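Local coordinates for putative carbohydrate-active enzyme (Uncultured organism, PDB 5WH8), which probably hydrolyses O-glycosidic bonds of cellulose, as the glycoside hydrolase family 5 domain of a longer multi-modular protein, at residues Thr69-Gly74 / Leu111-Gly116; Cys147-Gly152 / Thr186-Val191. All blocks are in the same frame, centred on the assembly; numbering follows the deposited sequence.

Contact 1: Thr69-Gly74 / Leu111-Gly116; sequences THEWGG and LNDGSG
The CA atoms of H70 and D113, 6.5 Å apart, are the nearest pair across the two segments. Both segments are irregular loop: E71 to G74 form a type II turn, and N112 to S115 a type I' turn whose two central residues, D113 and G114, both have positive phi. Neither backbone bonds directly to the other; side chains and water join them. H70 CB lies near N112 O and D113 CB, while the ring meets the second turn obliquely, ND1 3.5 Å from S115 CB. T69 OG1 sits in the plane of that ring, at its edge, 2.7 Å from H70 ND1, a hydrogen bond that should help to set the ring's rotation. S115 turns its hydroxyl back into its own loop (chi1 69°, between the backbone N and carbonyl carbon). There OG accepts from L111 N at 2.9 Å and donates to N112 O, which also takes the S115 N-H, while CB is left facing H70 and T69. E71 reaches across with an extended chain. Its OE2 receives N112 ND2 at 3.1 Å, the donor coming from well above the carboxylate plane (57° out of it), and a water bonded to OE2 at 2.7 Å accepts from N112 N. A second water similarly joins E71 N to D113 OD2, lying 3.0 Å from that oxygen. The two loops follow adjacent barrel strands, 62-68 and 103-109, and lead on to helices 83-100 and 122-135; T76 and W41 hydrogen-bond to the first loop, at T69 O and W72 O, and T121 packs against S115.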
ATOM      1  N   THR A  69      11.001  -1.772   9.009  1.00 10.51           N
ATOM      2  CA  THR A  69      12.213  -1.062   9.376  1.00 12.22           C
ATOM      3  C   THR A  69      12.888  -1.781  10.537  1.00 14.10           C
ATOM      4  O   THR A  69      14.121  -1.844  10.615  1.00 12.04           O
ATOM      5  CB  THR A  69      11.922   0.408   9.742  1.00 11.84           C
ATOM      6  OG1 THR A  69      11.109   0.468  10.917  1.00 12.91           O
ATOM      7  CG2 THR A  69      11.228   1.131   8.604  1.00 12.82           C
ATOM      8  N   HIS A  70      12.064  -2.379  11.401  1.00 15.04           N
ATOM      9  CA  HIS A  70      12.506  -3.039  12.625  1.00 15.12           C
ATOM     10  C   HIS A  70      11.942  -4.458  12.762  1.00 13.87           C
ATOM     11  O   HIS A  70      11.310  -4.968  11.838  1.00 13.95           O
ATOM     12  CB  HIS A  70      12.111  -2.180  13.822  1.00 14.87           C
ATOM     13  CG  HIS A  70      12.896  -0.912  13.909  1.00 15.77           C
ATOM     14  ND1 HIS A  70      12.728   0.132  13.020  1.00 14.65           N
ATOM     15  CD2 HIS A  70      13.871  -0.528  14.764  1.00 20.39           C
ATOM     16  CE1 HIS A  70      13.565   1.106  13.331  1.00 20.45           C
ATOM     17  NE2 HIS A  70      14.266   0.734  14.387  1.00 21.36           N
ATOM     18  N   GLU A  71      12.180  -5.074  13.923  1.00 13.48           N
ATOM     19  CA  GLU A  71      11.999  -6.510  14.157  1.00 14.43           C
ATOM     20  C   GLU A  71      13.002  -7.307  13.337  1.00 12.91           C
ATOM     21  O   GLU A  71      13.755  -6.737  12.520  1.00 13.65           O
ATOM     22  CB  GLU A  71      10.562  -6.957  13.862  1.00 15.72           C
ATOM     23  CG  GLU A  71       9.547  -6.121  14.644  1.00 18.87           C
ATOM     24  CD  GLU A  71       8.101  -6.570  14.478  1.00 25.88           C
ATOM     25  OE1 GLU A  71       7.796  -7.761  14.725  1.00 21.53           O
ATOM     26  OE2 GLU A  71       7.262  -5.713  14.114  1.00 19.51           O
ATOM     27  N   TRP A  72      13.047  -8.615  13.565  1.00 15.82           N
ATOM     28  CA  TRP A  72      14.123  -9.407  12.989  1.00 16.33           C
ATOM     29  C   TRP A  72      14.180  -9.195  11.478  1.00 12.90           C
ATOM     30  O   TRP A  72      13.174  -9.323  10.789  1.00 13.80           O
ATOM     31  CB  TRP A  72      13.978 -10.910  13.278  1.00 15.14           C
ATOM     32  CG  TRP A  72      15.180 -11.613  12.699  1.00 15.26           C
ATOM     33  CD1 TRP A  72      16.396 -11.800  13.304  1.00 18.42           C
ATOM     34  CD2 TRP A  72      15.303 -12.146  11.372  1.00 14.10           C
ATOM     35  NE1 TRP A  72      17.263 -12.423  12.429  1.00 20.54           N
ATOM     36  CE2 TRP A  72      16.618 -12.648  11.241  1.00 19.24           C
ATOM     37  CE3 TRP A  72      14.431 -12.241  10.277  1.00 18.39           C
ATOM     38  CZ2 TRP A  72      17.077 -13.242  10.067  1.00 19.98           C
ATOM     39  CZ3 TRP A  72      14.888 -12.830   9.108  1.00 23.71           C
ATOM     40  CH2 TRP A  72      16.201 -13.319   9.009  1.00 23.99           C
ATOM     41  N   GLY A  73      15.368  -8.875  10.967  1.00 10.56           N
ATOM     42  CA  GLY A  73      15.573  -8.746   9.535  1.00 10.12           C
ATOM     43  C   GLY A  73      15.087  -7.451   8.926  1.00 11.05           C
ATOM     44  O   GLY A  73      15.116  -7.284   7.694  1.00 12.86           O
ATOM     45  N   GLY A  74      14.639  -6.531   9.770  1.00 10.90           N
ATOM     46  CA  GLY A  74      14.147  -5.240   9.300  1.00 11.80           C
ATOM     47  C   GLY A  74      15.229  -4.456   8.586  1.00 13.07           C
ATOM     48  O   GLY A  74      16.410  -4.754   8.753  1.00 12.96           O
ATOM     49  N   LEU A 111       6.467   0.540  12.517  1.00 10.17           N
ATOM     50  CA  LEU A 111       5.467  -0.049  13.384  1.00  9.85           C
ATOM     51  C   LEU A 111       5.939  -0.143  14.846  1.00 10.58           C
ATOM     52  O   LEU A 111       5.496   0.639  15.686  1.00 13.86           O
ATOM     53  CB  LEU A 111       5.077  -1.424  12.847  1.00 12.64           C
ATOM     54  CG  LEU A 111       3.945  -2.179  13.550  1.00 14.36           C
ATOM     55  CD1 LEU A 111       2.633  -1.380  13.573  1.00 15.55           C
ATOM     56  CD2 LEU A 111       3.781  -3.508  12.856  1.00 20.24           C
ATOM     57  N   ASN A 112       6.852  -1.076  15.132  1.00 14.69           N
ATOM     58  CA  ASN A 112       7.230  -1.405  16.514  1.00 13.59           C
ATOM     59  C   ASN A 112       8.687  -1.054  16.847  1.00 18.39           C
ATOM     60  O   ASN A 112       9.409  -0.501  16.020  1.00 18.57           O
ATOM     61  CB  ASN A 112       7.015  -2.909  16.793  1.00 18.59           C
ATOM     62  CG  ASN A 112       5.546  -3.327  16.759  1.00 33.60           C
ATOM     63  OD1 ASN A 112       4.661  -2.616  17.247  1.00 31.59           O
ATOM     64  ND2 ASN A 112       5.286  -4.503  16.184  1.00 39.68           N
ATOM     65  N   ASP A 113       9.100  -1.376  18.074  1.00 20.67           N
ATOM     66  CA  ASP A 113      10.480  -1.168  18.533  1.00 20.38           C
ATOM     67  C   ASP A 113      10.949   0.299  18.445  1.00 19.30           C
ATOM     68  O   ASP A 113      12.133   0.560  18.238  1.00 24.36           O
ATOM     69  CB  ASP A 113      11.449  -2.072  17.746  1.00 27.11           C
ATOM     70  CG  ASP A 113      11.194  -3.562  17.984  1.00 35.79           C
ATOM     71  OD1 ASP A 113      10.335  -3.898  18.833  1.00 38.10           O
ATOM     72  OD2 ASP A 113      11.862  -4.403  17.343  1.00 33.55           O
ATOM     73  N   GLY A 114      10.024   1.243  18.625  1.00 18.70           N
ATOM     74  CA  GLY A 114      10.347   2.658  18.612  1.00 25.23           C
ATOM     75  C   GLY A 114      10.087   3.329  17.268  1.00 19.09           C
ATOM     76  O   GLY A 114       9.998   4.560  17.184  1.00 23.39           O
ATOM     77  N   SER A 115       9.951   2.535  16.211  1.00 17.40           N
ATOM     78  CA  SER A 115       9.729   3.119  14.891  1.00 14.17           C
ATOM     79  C   SER A 115       8.329   3.727  14.759  1.00 18.31           C
ATOM     80  O   SER A 115       8.050   4.404  13.768  1.00 16.17           O
ATOM     81  CB  SER A 115       9.974   2.083  13.769  1.00 16.03           C
ATOM     82  OG  SER A 115       8.995   1.053  13.730  1.00 14.04           O
ATOM     83  N   GLY A 116       7.481   3.523  15.766  1.00 17.22           N
ATOM     84  CA  GLY A 116       6.137   4.098  15.815  1.00 16.51           C
ATOM     85  C   GLY A 116       6.165   5.614  15.669  1.00 10.81           C
ATOM     86  O   GLY A 116       5.230   6.227  15.166  1.00 12.08           O
TER
HETATM   87  O   HOH W   1       8.114  -3.196  13.624  1.00 17.43           O
HETATM   88  O   HOH W   2      14.380  -4.222  15.636  1.00 27.37           O

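Contact 2: Cys147-Gly152 / Thr186-Val191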
ATOM      1  N   CYS A 147       5.589   6.221   5.618  1.00 11.33           N
ATOM      2  CA  CYS A 147       5.548   5.703   7.009  1.00 11.19           C
ATOM      3  C   CYS A 147       4.237   4.963   7.332  1.00 13.28           C
ATOM      4  O   CYS A 147       3.255   5.559   7.750  1.00 11.93           O
ATOM      5  CB  CYS A 147       5.760   6.835   8.043  1.00 12.13           C
ATOM      6  SG  CYS A 147       4.709   8.298   7.849  1.00 14.02           S
ATOM      7  N   ASN A 148       4.267   3.646   7.180  1.00 12.24           N
ATOM      8  CA  ASN A 148       3.101   2.761   7.390  1.00 11.55           C
ATOM      9  C   ASN A 148       2.080   3.159   8.487  1.00 10.16           C
ATOM     10  O   ASN A 148       0.943   3.579   8.179  1.00  9.14           O
ATOM     11  CB  ASN A 148       3.655   1.355   7.686  1.00  9.24           C
ATOM     12  CG  ASN A 148       2.593   0.359   8.124  1.00 10.39           C
ATOM     13  OD1 ASN A 148       1.579   0.183   7.456  1.00 10.66           O
ATOM     14  ND2 ASN A 148       2.841  -0.318   9.248  1.00 10.60           N
ATOM     15  N   GLU A 149       2.464   2.976   9.748  1.00 11.91           N
ATOM     16  CA  GLU A 149       1.573   3.195  10.908  1.00 10.23           C
ATOM     17  C   GLU A 149       2.274   3.920  12.052  1.00  9.27           C
ATOM     18  O   GLU A 149       2.786   3.285  12.985  1.00 10.95           O
ATOM     19  CB  GLU A 149       1.004   1.868  11.443  1.00  8.28           C
ATOM     20  CG  GLU A 149      -0.095   1.309  10.539  1.00 10.18           C
ATOM     21  CD  GLU A 149      -0.678   0.004  11.040  1.00 11.25           C
ATOM     22  OE1 GLU A 149      -0.250  -0.503  12.104  1.00 15.47           O
ATOM     23  OE2 GLU A 149      -1.593  -0.539  10.381  1.00 11.83           O
ATOM     24  N   PRO A 150       2.306   5.265  12.002  1.00 10.41           N
ATOM     25  CA  PRO A 150       2.708   6.028  13.189  1.00 11.20           C
ATOM     26  C   PRO A 150       1.842   5.604  14.368  1.00 12.06           C
ATOM     27  O   PRO A 150       0.649   5.391  14.184  1.00 10.94           O
ATOM     28  CB  PRO A 150       2.459   7.490  12.774  1.00 12.51           C
ATOM     29  CG  PRO A 150       2.531   7.465  11.279  1.00 12.69           C
ATOM     30  CD  PRO A 150       1.885   6.151  10.910  1.00 11.85           C
ATOM     31  N   ASN A 151       2.431   5.439  15.537  1.00 10.92           N
ATOM     32  CA  ASN A 151       1.665   5.026  16.707  1.00 11.56           C
ATOM     33  C   ASN A 151       2.409   5.322  17.995  1.00 13.53           C
ATOM     34  O   ASN A 151       3.635   5.469  18.018  1.00 14.07           O
ATOM     35  CB  ASN A 151       1.294   3.530  16.635  1.00 11.77           C
ATOM     36  CG  ASN A 151       2.495   2.599  16.776  1.00 11.74           C
ATOM     37  OD1 ASN A 151       2.835   2.162  17.887  1.00 12.88           O
ATOM     38  ND2 ASN A 151       3.131   2.274  15.647  1.00 10.70           N
ATOM     39  N   GLY A 152       1.611   5.409  19.059  1.00 16.61           N
ATOM     40  CA  GLY A 152       2.067   5.783  20.384  1.00 20.52           C
ATOM     41  C   GLY A 152       1.283   7.011  20.835  1.00 19.75           C
ATOM     42  O   GLY A 152       0.889   7.832  20.009  1.00 20.08           O
ATOM     43  N   THR A 186      -2.201   7.035  15.467  1.00 11.01           N
ATOM     44  CA  THR A 186      -2.974   5.917  16.006  1.00 13.07           C
ATOM     45  C   THR A 186      -3.148   4.803  14.939  1.00 10.57           C
ATOM     46  O   THR A 186      -4.249   4.364  14.593  1.00 12.03           O
ATOM     47  CB  THR A 186      -4.328   6.396  16.576  1.00 13.81           C
ATOM     48  OG1 THR A 186      -4.121   7.538  17.430  1.00 15.02           O
ATOM     49  CG2 THR A 186      -4.975   5.291  17.391  1.00 13.12           C
ATOM     50  N   TRP A 187      -2.005   4.343  14.437  1.00  9.31           N
ATOM     51  CA  TRP A 187      -1.934   3.263  13.453  1.00  9.70           C
ATOM     52  C   TRP A 187      -2.728   3.611  12.197  1.00  9.21           C
ATOM     53  O   TRP A 187      -3.493   2.793  11.659  1.00  9.52           O
ATOM     54  CB  TRP A 187      -2.418   1.925  14.037  1.00 10.69           C
ATOM     55  CG  TRP A 187      -1.575   1.402  15.191  1.00 12.15           C
ATOM     56  CD1 TRP A 187      -0.406   0.683  15.105  1.00 13.17           C
ATOM     57  CD2 TRP A 187      -1.824   1.585  16.587  1.00 11.57           C
ATOM     58  NE1 TRP A 187       0.068   0.395  16.366  1.00 15.12           N
ATOM     59  CE2 TRP A 187      -0.787   0.927  17.290  1.00 15.12           C
ATOM     60  CE3 TRP A 187      -2.842   2.206  17.313  1.00 16.59           C
ATOM     61  CZ2 TRP A 187      -0.725   0.905  18.676  1.00 17.42           C
ATOM     62  CZ3 TRP A 187      -2.773   2.177  18.699  1.00 22.37           C
ATOM     63  CH2 TRP A 187      -1.726   1.516  19.360  1.00 20.40           C
ATOM     64  N   SER A 188      -2.481   4.833  11.718  1.00  9.34           N
ATOM     65  CA  SER A 188      -3.137   5.398  10.524  1.00  8.93           C
ATOM     66  C   SER A 188      -4.663   5.334  10.640  1.00 10.14           C
ATOM     67  O   SER A 188      -5.381   4.931   9.699  1.00  9.41           O
ATOM     68  CB  SER A 188      -2.620   4.730   9.236  1.00 10.75           C
ATOM     69  OG  SER A 188      -1.314   5.201   8.980  1.00 10.52           O
ATOM     70  N   GLN A 189      -5.154   5.823  11.784  1.00  9.02           N
ATOM     71  CA  GLN A 189      -6.584   6.067  11.989  1.00  8.03           C
ATOM     72  C   GLN A 189      -6.942   7.546  11.945  1.00 11.06           C
ATOM     73  O   GLN A 189      -8.036   7.893  11.503  1.00 11.03           O
ATOM     74  CB  GLN A 189      -7.050   5.473  13.323  1.00 11.55           C
ATOM     75  CG  GLN A 189      -7.001   3.937  13.332  1.00 10.81           C
ATOM     76  CD  GLN A 189      -7.200   3.328  14.709  1.00 15.65           C
ATOM     77  OE1 GLN A 189      -7.786   3.945  15.600  1.00 18.97           O
ATOM     78  NE2 GLN A 189      -6.669   2.135  14.899  1.00 17.29           N
ATOM     79  N   ASP A 190      -6.039   8.407  12.405  1.00 12.31           N
ATOM     80  CA  ASP A 190      -6.407   9.807  12.715  1.00 11.25           C
ATOM     81  C   ASP A 190      -6.299  10.741  11.484  1.00 11.15           C
ATOM     82  O   ASP A 190      -5.680  11.814  11.517  1.00 11.95           O
ATOM     83  CB  ASP A 190      -5.554  10.329  13.884  1.00 11.74           C
ATOM     84  CG  ASP A 190      -5.871   9.630  15.213  1.00 14.39           C
ATOM     85  OD1 ASP A 190      -6.918   8.950  15.345  1.00 13.88           O
ATOM     86  OD2 ASP A 190      -5.043   9.732  16.142  1.00 13.70           O
ATOM     87  N   VAL A 191      -6.939  10.328  10.404  1.00 12.37           N
ATOM     88  CA  VAL A 191      -6.993  11.132   9.203  1.00 10.53           C
ATOM     89  C   VAL A 191      -7.756  12.435   9.468  1.00 10.16           C
ATOM     90  O   VAL A 191      -7.460  13.444   8.833  1.00 12.33           O
ATOM     91  CB  VAL A 191      -7.631  10.325   8.020  1.00 12.27           C
ATOM     92  CG1 VAL A 191      -6.677   9.213   7.591  1.00 14.16           C
ATOM     93  CG2 VAL A 191      -8.988   9.731   8.393  1.00 12.30           C
TER
HETATM   94  O   HOH W   3       2.553  -1.002  17.441  1.00 28.63           O
HETATM   95  O   HOH W   4       0.042   7.899  17.224  1.00 13.42           O
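W187 lies against E149 and N151, and its side chain can be followed outward along them. Its CB passes E149 OE1 at 3.8 Å. CG and CD2 come next, with N151 CB over one face of the five-membered ring. That CB stands 3.4 Å from the ring centroid, almost on the normal (13° off), a CH-pi contact. CD1, at the ring edge, meets E149 OE1 at 3.2 Å, the carboxylate plane standing nearly perpendicular to the indole. NE1 lies 3.4 Å from N151 CB and gives its hydrogen to an in-plane water that also bonds to N151 OD1. N151 also extends over CE2 and toward CZ2; with its CG between the backbone N and the carbonyl carbon (chi1 69°), the amide lies along the indole, nearly parallel to it (9° apart). N151 ND2 donates to E149 O at 2.9 Å, and this, with a second bond to L111 O, fixes the amide's rotation. In the backbone, W187 N donates to P150 O at 2.9 Å; S188 OG donates to N148 O in the carbonyl plane. T186, W187 and S188 all have positive phi, a left-handed helical turn. E149 OE2 bonds to H209, and N148 to R64. N148-E149-P150 is the Asn-Glu-Pro motif that follows the fourth barrel strand in family 5; its glutamate is the acid/base in relatives, so E149, beside E237, probably belongs to the catalytic site.

How the contacts relate
The two contacts come in series along the chain, contact 1 closing before contact 2 opens, with centres about 14 Å apart. Their four segments follow successive strands of one eight-stranded parallel barrel, 62-68, 103-109, 142-145 and 180-182, so together they form a continuous run along the rim at the C-terminal strand ends, where TIM barrels carry their active sites. The segments 111-116 and 147-152 join the pair directly: G116 O probably accepts a hydrogen bond from N151 N, and L111 CD1 packs on E149 OE1. The 111-116 loop of contact 1 thus borders the probable catalytic centre at contact 2.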